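Local coordinates for protein FACT complex subunit POB3 (Chaetomium thermophilum var. thermophilum, PDB 4KHB) that probably acts, as a subunit of the FACT histone chaperone complex, in reorganising nucleosomes during transcription, DNA replication and DNA repair, at residues 20-31 and 35-46. Sequence-based numbering, arbitrary orientation.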
# COMPACT_ATOMS: atom_id res chain seq x y z
N GLU H 20 -8.95 -2.36 -15.70
CA GLU H 20 -8.58 -2.75 -17.06
C GLU H 20 -7.24 -2.14 -17.44
O GLU H 20 -6.98 -0.96 -17.19
CB GLU H 20 -9.65 -2.33 -18.06
CG GLU H 20 -10.84 -3.28 -18.13
CD GLU H 20 -11.86 -2.87 -19.17
OE1 GLU H 20 -11.62 -1.88 -19.89
OE2 GLU H 20 -12.90 -3.55 -19.27
N PRO H 21 -6.37 -2.95 -18.07
CA PRO H 21 -5.07 -2.47 -18.53
C PRO H 21 -5.23 -1.57 -19.75
O PRO H 21 -6.34 -1.42 -20.26
CB PRO H 21 -4.35 -3.76 -18.93
CG PRO H 21 -5.44 -4.69 -19.32
CD PRO H 21 -6.57 -4.38 -18.37
N GLY H 22 -4.13 -0.99 -20.22
CA GLY H 22 -4.18 -0.06 -21.32
C GLY H 22 -2.81 0.18 -21.92
O GLY H 22 -1.85 -0.48 -21.54
N LYS H 23 -2.72 1.11 -22.86
CA LYS H 23 -1.47 1.37 -23.55
C LYS H 23 -0.81 2.64 -23.00
O LYS H 23 -1.45 3.69 -22.91
CB LYS H 23 -1.71 1.49 -25.05
CG LYS H 23 -0.46 1.51 -25.91
CD LYS H 23 -0.84 1.49 -27.38
CE LYS H 23 0.35 1.19 -28.27
NZ LYS H 23 0.02 1.33 -29.72
N CYS H 24 0.46 2.53 -22.64
CA CYS H 24 1.20 3.66 -22.08
C CYS H 24 2.25 4.19 -23.06
O CYS H 24 3.16 3.46 -23.44
CB CYS H 24 1.87 3.25 -20.77
SG CYS H 24 2.56 4.62 -19.82
N ARG H 25 2.10 5.44 -23.46
CA ARG H 25 3.02 6.06 -24.41
C ARG H 25 3.80 7.22 -23.81
O ARG H 25 3.21 8.13 -23.22
CB ARG H 25 2.28 6.52 -25.67
CG ARG H 25 2.01 5.38 -26.63
CD ARG H 25 0.64 5.40 -27.26
NE ARG H 25 0.70 4.92 -28.64
CZ ARG H 25 -0.35 4.57 -29.36
NH1 ARG H 25 -1.57 4.59 -28.83
NH2 ARG H 25 -0.19 4.15 -30.61
N PHE H 26 5.12 7.15 -23.91
CA PHE H 26 5.98 8.23 -23.44
C PHE H 26 6.50 9.07 -24.62
O PHE H 26 6.93 8.52 -25.64
CB PHE H 26 7.13 7.66 -22.62
CG PHE H 26 6.70 7.05 -21.31
CD1 PHE H 26 6.56 7.84 -20.18
CD2 PHE H 26 6.44 5.69 -21.22
CE1 PHE H 26 6.17 7.28 -18.98
CE2 PHE H 26 6.05 5.13 -20.02
CZ PHE H 26 5.91 5.92 -18.89
N ALA H 27 6.44 10.39 -24.47
CA ALA H 27 6.99 11.33 -25.45
C ALA H 27 7.73 12.44 -24.72
O ALA H 27 7.67 12.54 -23.50
CB ALA H 27 5.89 11.92 -26.32
N GLU H 28 8.42 13.28 -25.49
CA GLU H 28 9.15 14.42 -24.93
C GLU H 28 8.30 15.38 -24.10
O GLU H 28 8.78 15.96 -23.12
CB GLU H 28 9.87 15.19 -26.05
CG GLU H 28 11.39 15.06 -26.02
CD GLU H 28 12.07 15.73 -27.19
OE1 GLU H 28 11.36 16.32 -28.04
OE2 GLU H 28 13.32 15.68 -27.27
N ASN H 29 7.03 15.56 -24.49
CA ASN H 29 6.18 16.55 -23.83
C ASN H 29 5.34 16.00 -22.67
O ASN H 29 4.62 16.75 -22.01
CB ASN H 29 5.27 17.24 -24.85
CG ASN H 29 4.30 16.29 -25.52
OD1 ASN H 29 4.66 15.17 -25.89
ND2 ASN H 29 3.05 16.73 -25.67
N GLY H 30 5.42 14.69 -22.43
CA GLY H 30 4.69 14.08 -21.33
C GLY H 30 4.23 12.66 -21.60
O GLY H 30 4.75 12.00 -22.50
N LEU H 31 3.27 12.17 -20.82
CA LEU H 31 2.80 10.79 -20.98
C LEU H 31 1.29 10.70 -21.18
O LEU H 31 0.53 11.52 -20.66
CB LEU H 31 3.32 9.87 -19.86
CG LEU H 31 2.51 9.20 -18.73
CD1 LEU H 31 1.74 10.19 -17.88
CD2 LEU H 31 1.59 8.08 -19.21
N PRO H 35 -7.01 3.31 -22.01
CA PRO H 35 -7.61 2.05 -21.55
C PRO H 35 -8.09 1.17 -22.70
O PRO H 35 -8.41 1.69 -23.77
CB PRO H 35 -8.81 2.49 -20.72
CG PRO H 35 -9.06 3.91 -21.04
CD PRO H 35 -7.87 4.48 -21.74
N VAL H 36 -8.11 -0.14 -22.47
CA VAL H 36 -8.71 -1.04 -23.45
C VAL H 36 -10.19 -0.70 -23.47
O VAL H 36 -10.94 -1.03 -22.54
CB VAL H 36 -8.49 -2.53 -23.10
CG1 VAL H 36 -9.53 -3.41 -23.77
CG2 VAL H 36 -7.10 -2.97 -23.54
N GLY H 37 -10.60 0.04 -24.49
CA GLY H 37 -11.99 0.42 -24.66
C GLY H 37 -12.59 1.36 -23.62
O GLY H 37 -12.57 2.57 -23.79
N GLY H 38 -13.10 0.79 -22.53
CA GLY H 38 -13.99 1.52 -21.65
C GLY H 38 -13.35 2.49 -20.68
O GLY H 38 -12.88 2.10 -19.61
N GLY H 39 -13.35 3.77 -21.05
CA GLY H 39 -12.89 4.82 -20.16
C GLY H 39 -12.18 5.97 -20.85
O GLY H 39 -11.85 5.91 -22.03
N GLU H 40 -11.95 7.03 -20.08
CA GLU H 40 -11.29 8.24 -20.57
C GLU H 40 -9.77 8.09 -20.56
O GLU H 40 -9.20 7.45 -19.68
CB GLU H 40 -11.71 9.45 -19.73
CG GLU H 40 -13.18 9.45 -19.34
CD GLU H 40 -14.11 9.56 -20.53
OE1 GLU H 40 -13.67 10.01 -21.61
OE2 GLU H 40 -15.29 9.18 -20.40
N THR H 41 -9.11 8.69 -21.56
CA THR H 41 -7.65 8.68 -21.65
C THR H 41 -7.05 9.67 -20.64
O THR H 41 -7.67 10.68 -20.32
CB THR H 41 -7.16 9.04 -23.06
OG1 THR H 41 -7.31 10.45 -23.29
CG2 THR H 41 -7.94 8.28 -24.12
N PHE H 42 -5.85 9.37 -20.16
CA PHE H 42 -5.19 10.22 -19.17
C PHE H 42 -3.95 10.86 -19.78
O PHE H 42 -3.25 10.24 -20.58
CB PHE H 42 -4.81 9.40 -17.94
CG PHE H 42 -3.87 10.11 -17.00
CD1 PHE H 42 -4.38 10.98 -16.04
CD2 PHE H 42 -2.50 9.90 -17.06
CE1 PHE H 42 -3.53 11.63 -15.16
CE2 PHE H 42 -1.65 10.55 -16.18
CZ PHE H 42 -2.16 11.42 -15.23
N THR H 43 -3.68 12.11 -19.40
CA THR H 43 -2.54 12.85 -19.92
C THR H 43 -1.80 13.56 -18.77
O THR H 43 -2.42 14.02 -17.82
CB THR H 43 -2.99 13.89 -20.98
OG1 THR H 43 -3.54 13.22 -22.12
CG2 THR H 43 -1.83 14.77 -21.43
N LEU H 44 -0.48 13.63 -18.88
CA LEU H 44 0.35 14.34 -17.91
C LEU H 44 1.46 15.10 -18.62
O LEU H 44 2.31 14.49 -19.28
CB LEU H 44 0.94 13.36 -16.89
CG LEU H 44 1.92 13.90 -15.85
CD1 LEU H 44 1.23 14.87 -14.90
CD2 LEU H 44 2.56 12.76 -15.07
N ASP H 45 1.46 16.42 -18.48
CA ASP H 45 2.43 17.27 -19.16
C ASP H 45 3.78 17.20 -18.47
O ASP H 45 3.85 17.05 -17.24
CB ASP H 45 1.91 18.72 -19.21
CG ASP H 45 2.72 19.59 -20.14
OD1 ASP H 45 2.45 19.57 -21.36
OD2 ASP H 45 3.62 20.31 -19.66
N VAL H 46 4.85 17.29 -19.26
CA VAL H 46 6.22 17.21 -18.76
C VAL H 46 6.52 18.24 -17.66
O VAL H 46 7.34 18.00 -16.77
CB VAL H 46 7.24 17.34 -19.93
CG1 VAL H 46 7.01 18.63 -20.70
CG2 VAL H 46 8.67 17.25 -19.43
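Leu31 and Leu44 form an antiparallel hydrogen-bonded pair. Leu31 N donates to Leu44 O at 2.9 Å. Leu44 N returns a bond to Leu31 O at 2.9 Å. Leu44 O also takes a CA-H...O contact from Gly30 CA at 3.2 Å, so the Gly30 backbone lies close against this oxygen. Two residues away in each segment, Val46 N donates to Asn29 O at 2.8 Å, but from above the carbonyl plane, 45° out of it. This bond ties the Ala27-Gly30 type I turn to the residue just after strand 42-45. At the far end, Val36 N bonds to Pro21 O at 3.1 Å, beside the non-hydrogen-bonded pair of Gly22 and Pro35.

The apolar contacts rest on one methyl. Leu31 CD1 packs against Leu44 CB at 3.4 Å and meets Phe42 CE2 at the ring edge, near its plane. Phe42 brings CE2 to this methyl with CG anti to the backbone N (chi1 168°). The Phe42 side chain also touches Ile73 of strand 72-78. Val46 lays CB and CG1 against the Asn29 carbonyl. Outside the pair, the Asp45 carboxylate bonds through OD2 to Ser47 OG.

The two segments thus join three consecutive strands. Residues 22-27 turn tightly into strand 30-35, which continues through a glycine-rich loop, Gly37 to Gly39, into strand 42-45. These three strands form an antiparallel meander. Strand 8-11 pairs with 22-27 to complete a four-stranded antiparallel sheet, one of the two sheets of the N-terminal PH-like domain of POB3.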